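Side-chain contacts in beta-fructofuranosidase (Arthrobacter, PDB 3WPU), which is a beta-fructofuranosidase of the levansucrase/invertase family, whose members share a five-bladed beta-propeller fold: residues 93-98 / 205-210; 190-195 / 239-244; 346-351 / 462-467; 435-438 / 443-446. All coordinates share one frame; numbering follows the deposited sequence.

Contact 1 (93-98 / 205-210); sequences WEIIFS and GKVKAN
The indole of W93 meets the end of the 205-210 segment at N210 and A209. The backbone O of N210 sits at the ring edge, near the indole plane. O of N210 lies 3.0 Å from NE1 of W93; the N-H...O angle is only 130° and the hydrogen bond is weak. The same O of N210 is 3.3 Å from CZ2 of W93, so the carbonyl faces the NE1 and CZ2 side of the indole. A209 adds an apolar touch, its CB 3.8 Å from CD1 of W93 and oblique to the ring. The W93 side chain leaves the strand beside its own backbone N (chi1 -62°), and this sets CD1 against A209 and turns the NE1 and CZ2 edge to O of N210. Two residues on, I95 and V207 meet tip to tip. CD1 of I95 approaches CG2 of V207 to 3.8 Å, and CG1 of V207 follows at 4.1 Å from the same CD1. An extended I95 chain (chi2 163°) carries CD1 across. The two strand segments do not pair through their backbones. The axes of the two short segments come no closer than 9.8 Å, and the gap is bridged by side chains. V214 of strand 213-226 touches both W93 and I95, and L216 of that strand touches V207. On strand 115-122, Y120 meets the indole edge-to-face, while I175 of strand 174-184 packs on V207.

Contact 2 (190-195 / 239-244); sequences GTNIKP and NEFFNF
A type I beta turn from N239 to F242 presents E240 and F241 to N192 and P195 of a second loop. The turn is held in two ways. The backbone N of F242 donates to O of N239 at 3.0 Å. The backbone N of F241 donates to OD1 of N239, also at 3.0 Å and with an N-H...O angle of 157°, which makes an Asx turn. This second donor stands above the carbonyl plane of the N239 amide, 64° out of it. E240 then reaches across to N192. With CG anti to the backbone N (chi1 172°), the extended chain carries the carboxylate to the N192 side chain. The two side chains come from opposite directions, and OE2 of E240 is 3.1 Å from CB of N192. The amide of N192 and the carboxylate of E240 are markedly twisted against each other. CG of E240 also lies over the centre of one face of the F241 ring, 3.7 Å above its plane. Closer to the backbone, CB of P195 rests 3.9 Å from O of E240. The contact lies at the surface. The 190-195 loop links strands 174-184 and 197-210, and the 239-244 loop leads into strand 245-250. F242 ties the turn to Y196 and to P198 of strand 197-210, while N239 packs on N266 of strand 260-266.

Contact 3 (346-351 / 462-467); sequences DGKSYL and GDPTKT
K348 is the first residue of 346-351 to touch P464. Its chain is bent at chi2 (-66°), and its CE lies 4.1 Å from CB of P464, crossing the proline ring obliquely. The charged end goes on to other partners: NZ forms a salt bridge with D376 and a hydrogen bond with Q15. Y350, on the same strand, carries the polar part of the contact. Its OH donates to O of P464 at 2.6 Å. The hydroxyl lies in the plane of that carbonyl, on a lone pair, with a C=O...O angle of 120°. The acceptor in turn sits at the edge of the tyrosine ring, near its plane. The buried phenol is thus satisfied by a backbone carbonyl, and its OH also touches CB of P464 at 3.6 Å. In the loop that offers this carbonyl, OD1 of D463 accepts from T465 N at 2.9 Å and from T465 OG1 at 2.7 Å, both from one face of the carboxylate. The arrangement is an Asx turn within a type I beta turn, D463 to K466, docked against the second strand of the hairpin formed by strands 340-345 and 348-355.

Contact 4 (435-438 / 443-446); sequences IDTI and DFVR
R446 and D436 form a salt bridge at the open end of a small antiparallel beta hairpin, away from its turn. NH2 of R446 donates to OD1 of D436 at 2.8 Å, and the bond is nearly straight, with an N-H...O angle of 168°. It uses the syn lone pair of OD1, which lies almost in the guanidinium plane. NE of R446 adds two weak bonds, to OD1 of D436 at 3.4 Å and to the backbone O of D436 at 3.3 Å. The arginine chain is bent at chi2 (-52°) and chi3 (-72°), which folds the guanidinium back alongside the carboxylate. Each charge has a further partner: NH1 of R446 makes a salt bridge with D108, and OD2 of D436 is hydrogen-bonded to a bound glycerol. The backbones join at I438 and V445, an antiparallel hydrogen-bonded pair. N of I438 gives to O of V445 and N of V445 gives to O of I438, both at 3.0 Å. T437 and R446 are the neighbouring non-hydrogen-bonded pair, with side chains on one face of the hairpin. OG1 of T437 is close to the R446 chain but makes its hydrogen bond to O of P406. On the I438 and V445 side, CG2 of V445 lies 3.6 Å from O of I438. The methyl CG2 of T437 meets the F444 ring obliquely, 3.7 Å from CD1 of F444.

How the contacts relate
From the N terminus, segment 93-98 comes first, and contact 1 is completed when the chain returns at 205-210. Before that return the chain passes 190-195, whose partner 239-244 follows later, so contacts 1 and 2 cross. Contact 1 packs strand 93-102 on strand 197-210 through side chains, consistent with neighbouring propeller blades; contact 2 joins the loops flanking strands 197-210 and 213-226. Both are closed before contact 3 opens at 346-351. Contact 3 then spans 111 residues, and within that span lies contact 4, a short hairpin. Contact 3 brings a loop just before strand 467-469 onto strand 348-355. Contacts 2 and 3 lie on opposite sides of the chain's centre, their centres about 37 Å apart.

Contact 1 (93-98 / 205-210)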
loop_
_atom_site.group_PDB
_atom_site.type_symbol
_atom_site.label_atom_id
_atom_site.label_comp_id
_atom_site.label_asym_id
_atom_site.label_seq_id
_atom_site.Cartn_x
_atom_site.Cartn_y
_atom_site.Cartn_z
ATOM N N TRP A 93 15.708 14.188 -9.163
ATOM C CA TRP A 93 15.599 13.606 -7.810
ATOM C C TRP A 93 14.399 12.671 -7.673
ATOM O O TRP A 93 13.258 13.077 -7.942
ATOM C CB TRP A 93 15.442 14.705 -6.768
ATOM C CG TRP A 93 16.581 15.640 -6.695
ATOM C CD1 TRP A 93 16.690 16.843 -7.319
ATOM C CD2 TRP A 93 17.777 15.469 -5.926
ATOM N NE1 TRP A 93 17.883 17.432 -7.005
ATOM C CE2 TRP A 93 18.575 16.607 -6.149
ATOM C CE3 TRP A 93 18.269 14.456 -5.102
ATOM C CZ2 TRP A 93 19.821 16.769 -5.558
ATOM C CZ3 TRP A 93 19.511 14.623 -4.512
ATOM C CH2 TRP A 93 20.269 15.764 -4.735
ATOM N N GLU A 94 14.652 11.437 -7.240
ATOM C CA GLU A 94 13.564 10.525 -6.839
ATOM C C GLU A 94 13.101 11.041 -5.470
ATOM O O GLU A 94 13.939 11.430 -4.653
ATOM C CB GLU A 94 14.026 9.076 -6.733
ATOM C CG GLU A 94 14.370 8.455 -8.066
ATOM C CD GLU A 94 14.761 7.002 -7.998
ATOM O OE1 GLU A 94 15.128 6.487 -6.909
ATOM O OE2 GLU A 94 14.738 6.361 -9.070
ATOM N N ILE A 95 11.783 11.029 -5.239
ATOM C CA ILE A 95 11.152 11.559 -4.041
ATOM C C ILE A 95 10.131 10.532 -3.550
ATOM O O ILE A 95 9.295 10.049 -4.319
ATOM C CB ILE A 95 10.415 12.893 -4.321
ATOM C CG1 ILE A 95 11.401 13.996 -4.704
ATOM C CG2 ILE A 95 9.572 13.306 -3.108
ATOM C CD1 ILE A 95 10.751 15.177 -5.379
ATOM N N ILE A 96 10.222 10.192 -2.268
ATOM C CA ILE A 96 9.236 9.315 -1.623
ATOM C C ILE A 96 8.678 9.971 -0.373
ATOM O O ILE A 96 9.321 10.852 0.238
ATOM C CB ILE A 96 9.805 7.935 -1.291
ATOM C CG1 ILE A 96 10.975 8.075 -0.316
ATOM C CG2 ILE A 96 10.174 7.202 -2.583
ATOM C CD1 ILE A 96 11.558 6.761 0.177
ATOM N N PHE A 97 7.477 9.533 -0.022
ATOM C CA PHE A 97 6.798 9.924 1.215
ATOM C C PHE A 97 6.700 8.724 2.111
ATOM O O PHE A 97 6.451 7.610 1.628
ATOM C CB PHE A 97 5.392 10.438 0.905
ATOM C CG PHE A 97 5.376 11.763 0.207
ATOM C CD1 PHE A 97 5.456 12.940 0.929
ATOM C CD2 PHE A 97 5.264 11.828 -1.163
ATOM C CE1 PHE A 97 5.428 14.171 0.300
ATOM C CE2 PHE A 97 5.229 13.058 -1.802
ATOM C CZ PHE A 97 5.312 14.222 -1.075
ATOM N N SER A 98 6.903 8.934 3.416
ATOM C CA SER A 98 6.848 7.865 4.390
ATOM C C SER A 98 6.159 8.291 5.679
ATOM O O SER A 98 6.265 9.452 6.097
ATOM C CB SER A 98 8.255 7.418 4.803
ATOM O OG SER A 98 9.067 6.984 3.722
ATOM N N GLY A 205 1.179 20.785 -2.459
ATOM C CA GLY A 205 2.469 21.426 -2.267
ATOM C C GLY A 205 3.252 21.317 -3.544
ATOM O O GLY A 205 2.698 21.021 -4.602
ATOM N N LYS A 206 4.544 21.559 -3.447
ATOM C CA LYS A 206 5.360 21.695 -4.648
ATOM C C LYS A 206 6.795 21.341 -4.342
ATOM O O LYS A 206 7.266 21.530 -3.224
ATOM C CB LYS A 206 5.273 23.134 -5.175
ATOM C CG LYS A 206 5.759 23.301 -6.596
ATOM C CD LYS A 206 5.418 24.685 -7.139
ATOM C CE LYS A 206 5.549 24.717 -8.646
ATOM N NZ LYS A 206 4.869 25.905 -9.220
ATOM N N VAL A 207 7.473 20.830 -5.371
ATOM C CA VAL A 207 8.877 20.476 -5.300
ATOM C C VAL A 207 9.721 21.709 -5.597
ATOM O O VAL A 207 9.484 22.433 -6.566
ATOM C CB VAL A 207 9.224 19.367 -6.322
ATOM C CG1 VAL A 207 10.722 19.105 -6.368
ATOM C CG2 VAL A 207 8.459 18.090 -5.988
ATOM N N LYS A 208 10.718 21.934 -4.763
ATOM C CA LYS A 208 11.734 22.910 -5.062
ATOM C C LYS A 208 13.060 22.157 -5.011
ATOM O O LYS A 208 13.482 21.707 -3.949
ATOM C CB LYS A 208 11.658 24.084 -4.088
ATOM C CG LYS A 208 12.394 25.333 -4.579
ATOM C CD LYS A 208 13.857 25.321 -4.176
ATOM C CE LYS A 208 14.674 26.395 -4.898
ATOM N NZ LYS A 208 15.367 25.903 -6.135
ATOM N N ALA A 209 13.666 21.964 -6.181
ATOM C CA ALA A 209 14.862 21.137 -6.311
ATOM C C ALA A 209 16.053 21.938 -6.837
ATOM O O ALA A 209 15.901 22.847 -7.647
ATOM C CB ALA A 209 14.582 19.951 -7.215
ATOM N N ASN A 210 17.234 21.615 -6.329
ATOM C CA ASN A 210 18.485 22.094 -6.942
ATOM C C ASN A 210 19.589 21.063 -6.713
ATOM O O ASN A 210 19.295 19.946 -6.281
ATOM C CB ASN A 210 18.852 23.513 -6.442
ATOM C CG ASN A 210 19.017 23.613 -4.930
ATOM O OD1 ASN A 210 18.830 24.691 -4.354
ATOM N ND2 ASN A 210 19.359 22.528 -4.281
#

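Contact 2 (190-195 / 239-244)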
loop_
_atom_site.group_PDB
_atom_site.type_symbol
_atom_site.label_atom_id
_atom_site.label_comp_id
_atom_site.label_asym_id
_atom_site.label_seq_id
_atom_site.Cartn_x
_atom_site.Cartn_y
_atom_site.Cartn_z
ATOM N N GLY A 190 -5.438 6.157 28.414
ATOM C CA GLY A 190 -5.465 5.512 27.103
ATOM C C GLY A 190 -6.834 5.110 26.574
ATOM O O GLY A 190 -6.946 4.701 25.414
ATOM N N THR A 191 -7.876 5.208 27.400
ATOM C CA THR A 191 -9.224 4.833 26.958
ATOM C C THR A 191 -9.855 5.983 26.183
ATOM O O THR A 191 -9.476 7.145 26.361
ATOM C CB THR A 191 -10.162 4.431 28.122
ATOM O OG1 THR A 191 -10.484 5.580 28.915
ATOM C CG2 THR A 191 -9.523 3.347 29.002
ATOM N N ASN A 192 -10.828 5.637 25.341
ATOM C CA ASN A 192 -11.517 6.595 24.492
ATOM C C ASN A 192 -12.541 7.436 25.234
ATOM O O ASN A 192 -13.326 6.922 26.047
ATOM C CB ASN A 192 -12.269 5.874 23.361
ATOM C CG ASN A 192 -11.360 5.350 22.251
ATOM O OD1 ASN A 192 -11.815 4.576 21.407
ATOM N ND2 ASN A 192 -10.107 5.776 22.224
ATOM N N ILE A 193 -12.548 8.725 24.931
ATOM C CA ILE A 193 -13.634 9.628 25.292
ATOM C C ILE A 193 -14.740 9.439 24.258
ATOM O O ILE A 193 -15.921 9.360 24.609
ATOM C CB ILE A 193 -13.133 11.087 25.351
ATOM C CG1 ILE A 193 -12.211 11.245 26.568
ATOM C CG2 ILE A 193 -14.279 12.095 25.376
ATOM C CD1 ILE A 193 -11.257 12.414 26.485
ATOM N N LYS A 194 -14.341 9.329 22.986
ATOM C CA LYS A 194 -15.253 8.978 21.894
ATOM C C LYS A 194 -14.418 8.228 20.835
ATOM O O LYS A 194 -13.194 8.183 20.942
ATOM C CB LYS A 194 -15.926 10.228 21.287
ATOM C CG LYS A 194 -14.980 11.242 20.649
ATOM C CD LYS A 194 -15.717 12.234 19.751
ATOM C CE LYS A 194 -14.755 13.063 18.910
ATOM N NZ LYS A 194 -15.468 13.918 17.915
ATOM N N PRO A 195 -15.066 7.640 19.826
ATOM C CA PRO A 195 -14.266 6.945 18.808
ATOM C C PRO A 195 -13.326 7.895 18.063
ATOM O O PRO A 195 -13.614 9.072 17.912
ATOM C CB PRO A 195 -15.335 6.369 17.867
ATOM C CG PRO A 195 -16.551 6.228 18.735
ATOM C CD PRO A 195 -16.510 7.415 19.635
ATOM N N ASN A 239 -18.823 0.868 15.117
ATOM C CA ASN A 239 -17.689 0.146 15.688
ATOM C C ASN A 239 -16.632 1.151 16.092
ATOM O O ASN A 239 -16.044 1.809 15.256
ATOM C CB ASN A 239 -17.130 -0.822 14.634
ATOM C CG ASN A 239 -15.825 -1.477 15.028
ATOM O OD1 ASN A 239 -15.383 -1.422 16.188
ATOM N ND2 ASN A 239 -15.173 -2.103 14.034
ATOM N N GLU A 240 -16.344 1.224 17.385
ATOM C CA GLU A 240 -15.396 2.165 17.931
ATOM C C GLU A 240 -14.028 2.108 17.258
ATOM O O GLU A 240 -13.301 3.098 17.214
ATOM C CB GLU A 240 -15.241 1.823 19.423
ATOM C CG GLU A 240 -14.166 2.555 20.159
ATOM C CD GLU A 240 -14.378 2.467 21.655
ATOM O OE1 GLU A 240 -15.000 1.487 22.127
ATOM O OE2 GLU A 240 -13.927 3.402 22.342
ATOM N N PHE A 241 -13.675 0.921 16.790
ATOM C CA PHE A 241 -12.367 0.654 16.201
ATOM C C PHE A 241 -12.471 0.321 14.728
ATOM O O PHE A 241 -11.632 -0.410 14.177
ATOM C CB PHE A 241 -11.689 -0.461 16.968
ATOM C CG PHE A 241 -11.471 -0.122 18.411
ATOM C CD1 PHE A 241 -10.626 0.924 18.765
ATOM C CD2 PHE A 241 -12.143 -0.806 19.414
ATOM C CE1 PHE A 241 -10.433 1.268 20.098
ATOM C CE2 PHE A 241 -11.950 -0.475 20.752
ATOM C CZ PHE A 241 -11.097 0.567 21.089
ATOM N N PHE A 242 -13.457 0.927 14.075
ATOM C CA PHE A 242 -13.601 0.843 12.632
ATOM C C PHE A 242 -12.341 1.272 11.898
ATOM O O PHE A 242 -11.591 2.101 12.392
ATOM C CB PHE A 242 -14.784 1.697 12.142
ATOM C CG PHE A 242 -14.536 3.196 12.134
ATOM C CD1 PHE A 242 -14.521 3.890 10.928
ATOM C CD2 PHE A 242 -14.369 3.928 13.316
ATOM C CE1 PHE A 242 -14.355 5.259 10.904
ATOM C CE2 PHE A 242 -14.171 5.302 13.294
ATOM C CZ PHE A 242 -14.171 5.976 12.084
ATOM N N ASN A 243 -12.137 0.694 10.715
ATOM C CA ASN A 243 -11.043 1.021 9.816
ATOM C C ASN A 243 -11.521 1.903 8.684
ATOM O O ASN A 243 -12.573 1.651 8.116
ATOM C CB ASN A 243 -10.475 -0.276 9.237
ATOM C CG ASN A 243 -10.015 -1.230 10.321
ATOM O OD1 ASN A 243 -10.550 -2.332 10.497
ATOM N ND2 ASN A 243 -9.019 -0.813 11.034
ATOM N N PHE A 244 -10.729 2.911 8.351
ATOM C CA PHE A 244 -11.078 3.856 7.258
ATOM C C PHE A 244 -9.825 4.645 6.959
ATOM O O PHE A 244 -9.438 5.513 7.733
ATOM C CB PHE A 244 -12.243 4.780 7.636
ATOM C CG PHE A 244 -12.738 5.607 6.477
ATOM C CD1 PHE A 244 -13.672 5.101 5.595
ATOM C CD2 PHE A 244 -12.263 6.894 6.291
ATOM C CE1 PHE A 244 -14.080 5.863 4.504
ATOM C CE2 PHE A 244 -12.692 7.662 5.230
ATOM C CZ PHE A 244 -13.604 7.139 4.339
#

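Contact 3 (346-351 / 462-467)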
loop_
_atom_site.group_PDB
_atom_site.type_symbol
_atom_site.label_atom_id
_atom_site.label_comp_id
_atom_site.label_asym_id
_atom_site.label_seq_id
_atom_site.Cartn_x
_atom_site.Cartn_y
_atom_site.Cartn_z
ATOM N N ASP A 346 -2.391 -6.164 -18.857
ATOM C CA ASP A 346 -2.954 -7.078 -19.863
ATOM C C ASP A 346 -4.477 -7.080 -19.902
ATOM O O ASP A 346 -5.116 -8.140 -20.026
ATOM C CB ASP A 346 -2.406 -8.496 -19.642
ATOM C CG ASP A 346 -0.912 -8.585 -19.901
ATOM O OD1 ASP A 346 -0.391 -7.740 -20.651
ATOM O OD2 ASP A 346 -0.252 -9.471 -19.323
ATOM N N GLY A 347 -5.062 -5.890 -19.760
ATOM C CA GLY A 347 -6.516 -5.718 -19.844
ATOM C C GLY A 347 -7.281 -6.116 -18.594
ATOM O O GLY A 347 -8.507 -6.188 -18.600
ATOM N N LYS A 348 -6.541 -6.416 -17.526
ATOM C CA LYS A 348 -7.130 -6.779 -16.247
ATOM C C LYS A 348 -6.934 -5.690 -15.207
ATOM O O LYS A 348 -5.989 -4.916 -15.276
ATOM C CB LYS A 348 -6.462 -8.042 -15.681
ATOM C CG LYS A 348 -6.643 -9.303 -16.508
ATOM C CD LYS A 348 -8.075 -9.778 -16.563
ATOM C CE LYS A 348 -8.186 -11.111 -17.292
ATOM N NZ LYS A 348 -9.526 -11.710 -17.186
ATOM N N SER A 349 -7.843 -5.680 -14.228
ATOM C CA SER A 349 -7.680 -4.930 -13.006
ATOM C C SER A 349 -7.198 -5.892 -11.924
ATOM O O SER A 349 -7.889 -6.873 -11.623
ATOM C CB SER A 349 -9.022 -4.338 -12.580
ATOM O OG SER A 349 -8.922 -3.709 -11.318
ATOM N N TYR A 350 -6.027 -5.613 -11.359
ATOM C CA TYR A 350 -5.515 -6.336 -10.192
ATOM C C TYR A 350 -5.729 -5.457 -8.968
ATOM O O TYR A 350 -5.251 -4.320 -8.930
ATOM C CB TYR A 350 -4.030 -6.635 -10.341
ATOM C CG TYR A 350 -3.741 -7.741 -11.320
ATOM C CD1 TYR A 350 -3.674 -9.073 -10.908
ATOM C CD2 TYR A 350 -3.617 -7.474 -12.685
ATOM C CE1 TYR A 350 -3.439 -10.101 -11.815
ATOM C CE2 TYR A 350 -3.369 -8.506 -13.595
ATOM C CZ TYR A 350 -3.292 -9.806 -13.165
ATOM O OH TYR A 350 -3.072 -10.843 -14.070
ATOM N N LEU A 351 -6.419 -5.986 -7.965
ATOM C CA LEU A 351 -6.585 -5.277 -6.725
ATOM C C LEU A 351 -5.633 -5.989 -5.771
ATOM O O LEU A 351 -5.763 -7.196 -5.590
ATOM C CB LEU A 351 -8.023 -5.384 -6.227
ATOM C CG LEU A 351 -8.289 -5.064 -4.754
ATOM C CD1 LEU A 351 -7.821 -3.677 -4.402
ATOM C CD2 LEU A 351 -9.746 -5.263 -4.373
ATOM N N GLY A 462 0.770 -17.453 -19.016
ATOM C CA GLY A 462 -0.449 -17.035 -19.704
ATOM C C GLY A 462 -1.728 -17.060 -18.865
ATOM O O GLY A 462 -2.805 -16.793 -19.389
ATOM N N ASP A 463 -1.612 -17.375 -17.573
ATOM C CA ASP A 463 -2.750 -17.419 -16.659
ATOM C C ASP A 463 -2.744 -16.155 -15.784
ATOM O O ASP A 463 -1.901 -16.029 -14.898
ATOM C CB ASP A 463 -2.626 -18.644 -15.753
ATOM C CG ASP A 463 -3.818 -18.843 -14.827
ATOM O OD1 ASP A 463 -4.632 -17.926 -14.597
ATOM O OD2 ASP A 463 -3.935 -19.954 -14.278
ATOM N N PRO A 464 -3.683 -15.240 -16.015
ATOM C CA PRO A 464 -3.750 -13.982 -15.264
ATOM C C PRO A 464 -3.992 -14.131 -13.768
ATOM O O PRO A 464 -3.736 -13.171 -13.019
ATOM C CB PRO A 464 -4.945 -13.253 -15.900
ATOM C CG PRO A 464 -5.094 -13.862 -17.232
ATOM C CD PRO A 464 -4.723 -15.293 -17.065
ATOM N N THR A 465 -4.474 -15.298 -13.341
ATOM C CA THR A 465 -4.798 -15.550 -11.940
ATOM C C THR A 465 -3.599 -16.029 -11.140
ATOM O O THR A 465 -3.748 -16.255 -9.952
ATOM C CB THR A 465 -5.936 -16.585 -11.759
ATOM O OG1 THR A 465 -5.468 -17.914 -12.035
ATOM C CG2 THR A 465 -7.133 -16.252 -12.657
ATOM N N LYS A 466 -2.454 -16.238 -11.797
ATOM C CA LYS A 466 -1.264 -16.806 -11.153
ATOM C C LYS A 466 -0.165 -15.745 -11.013
ATOM O O LYS A 466 0.063 -14.945 -11.923
ATOM C CB LYS A 466 -0.755 -17.973 -11.997
ATOM C CG LYS A 466 0.305 -18.837 -11.343
ATOM C CD LYS A 466 0.399 -20.187 -12.065
ATOM C CE LYS A 466 1.708 -20.890 -11.768
ATOM N NZ LYS A 466 1.745 -21.364 -10.360
ATOM N N THR A 467 0.566 -15.791 -9.899
ATOM C CA THR A 467 1.750 -14.983 -9.720
ATOM C C THR A 467 2.868 -15.881 -9.201
ATOM O O THR A 467 2.600 -16.967 -8.681
ATOM C CB THR A 467 1.543 -13.835 -8.691
ATOM O OG1 THR A 467 1.370 -14.369 -7.363
ATOM C CG2 THR A 467 0.361 -13.001 -9.039
#

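Contact 4 (435-438 / 443-446)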
loop_
_atom_site.group_PDB
_atom_site.type_symbol
_atom_site.label_atom_id
_atom_site.label_comp_id
_atom_site.label_asym_id
_atom_site.label_seq_id
_atom_site.Cartn_x
_atom_site.Cartn_y
_atom_site.Cartn_z
ATOM N N ILE A 435 10.298 -3.235 7.105
ATOM C CA ILE A 435 10.589 -4.311 8.052
ATOM C C ILE A 435 9.966 -4.054 9.421
ATOM O O ILE A 435 10.149 -2.970 10.011
ATOM C CB ILE A 435 12.109 -4.423 8.250
ATOM C CG1 ILE A 435 12.805 -4.794 6.938
ATOM C CG2 ILE A 435 12.423 -5.467 9.320
ATOM C CD1 ILE A 435 14.319 -4.755 6.983
ATOM N N ASP A 436 9.233 -5.035 9.936
ATOM C CA ASP A 436 8.602 -4.859 11.228
ATOM C C ASP A 436 9.491 -5.565 12.234
ATOM O O ASP A 436 10.143 -4.897 13.048
ATOM C CB ASP A 436 7.169 -5.376 11.253
ATOM C CG ASP A 436 6.436 -5.000 12.535
ATOM O OD1 ASP A 436 7.069 -4.540 13.506
ATOM O OD2 ASP A 436 5.221 -5.204 12.579
ATOM N N THR A 437 9.551 -6.893 12.155
ATOM C CA THR A 437 10.447 -7.670 13.037
ATOM C C THR A 437 11.170 -8.767 12.257
ATOM O O THR A 437 10.579 -9.382 11.395
ATOM C CB THR A 437 9.646 -8.336 14.151
ATOM O OG1 THR A 437 9.004 -7.332 14.912
ATOM C CG2 THR A 437 10.545 -9.211 15.103
ATOM N N ILE A 438 12.429 -9.043 12.602
ATOM C CA ILE A 438 13.123 -10.219 12.094
ATOM C C ILE A 438 13.811 -10.855 13.283
ATOM O O ILE A 438 14.474 -10.156 14.033
ATOM C CB ILE A 438 14.173 -9.896 11.015
ATOM C CG1 ILE A 438 13.482 -9.258 9.800
ATOM C CG2 ILE A 438 14.904 -11.158 10.592
ATOM C CD1 ILE A 438 14.431 -8.770 8.722
ATOM N N ASP A 443 15.843 -13.466 20.226
ATOM C CA ASP A 443 16.856 -12.841 19.392
ATOM C C ASP A 443 16.186 -12.202 18.182
ATOM O O ASP A 443 16.328 -12.684 17.050
ATOM C CB ASP A 443 17.885 -13.868 18.933
ATOM C CG ASP A 443 18.934 -13.281 18.009
ATOM O OD1 ASP A 443 19.310 -12.110 18.171
ATOM O OD2 ASP A 443 19.375 -14.006 17.096
ATOM N N PHE A 444 15.468 -11.118 18.444
ATOM C CA PHE A 444 14.786 -10.404 17.369
ATOM C C PHE A 444 15.074 -8.927 17.410
ATOM O O PHE A 444 15.497 -8.388 18.436
ATOM C CB PHE A 444 13.278 -10.672 17.396
ATOM C CG PHE A 444 12.547 -10.078 18.583
ATOM C CD1 PHE A 444 11.943 -8.815 18.501
ATOM C CD2 PHE A 444 12.407 -10.802 19.774
ATOM C CE1 PHE A 444 11.244 -8.291 19.573
ATOM C CE2 PHE A 444 11.719 -10.279 20.851
ATOM C CZ PHE A 444 11.131 -9.028 20.757
ATOM N N VAL A 445 14.816 -8.255 16.285
ATOM C CA VAL A 445 15.039 -6.841 16.175
ATOM C C VAL A 445 13.877 -6.244 15.408
ATOM O O VAL A 445 13.264 -6.940 14.583
ATOM C CB VAL A 445 16.349 -6.494 15.425
ATOM C CG1 VAL A 445 17.557 -6.893 16.270
ATOM C CG2 VAL A 445 16.426 -7.136 14.063
ATOM N N ARG A 446 13.583 -4.988 15.726
ATOM C CA ARG A 446 12.574 -4.213 14.991
ATOM C C ARG A 446 13.237 -3.436 13.885
ATOM O O ARG A 446 14.384 -2.992 14.009
ATOM C CB ARG A 446 11.823 -3.277 15.925
ATOM C CG ARG A 446 11.229 -3.959 17.148
ATOM C CD ARG A 446 10.376 -5.180 16.838
ATOM N NE ARG A 446 9.100 -4.818 16.221
ATOM C CZ ARG A 446 8.014 -4.447 16.901
ATOM N NH1 ARG A 446 8.051 -4.351 18.220
ATOM N NH2 ARG A 446 6.871 -4.170 16.258
#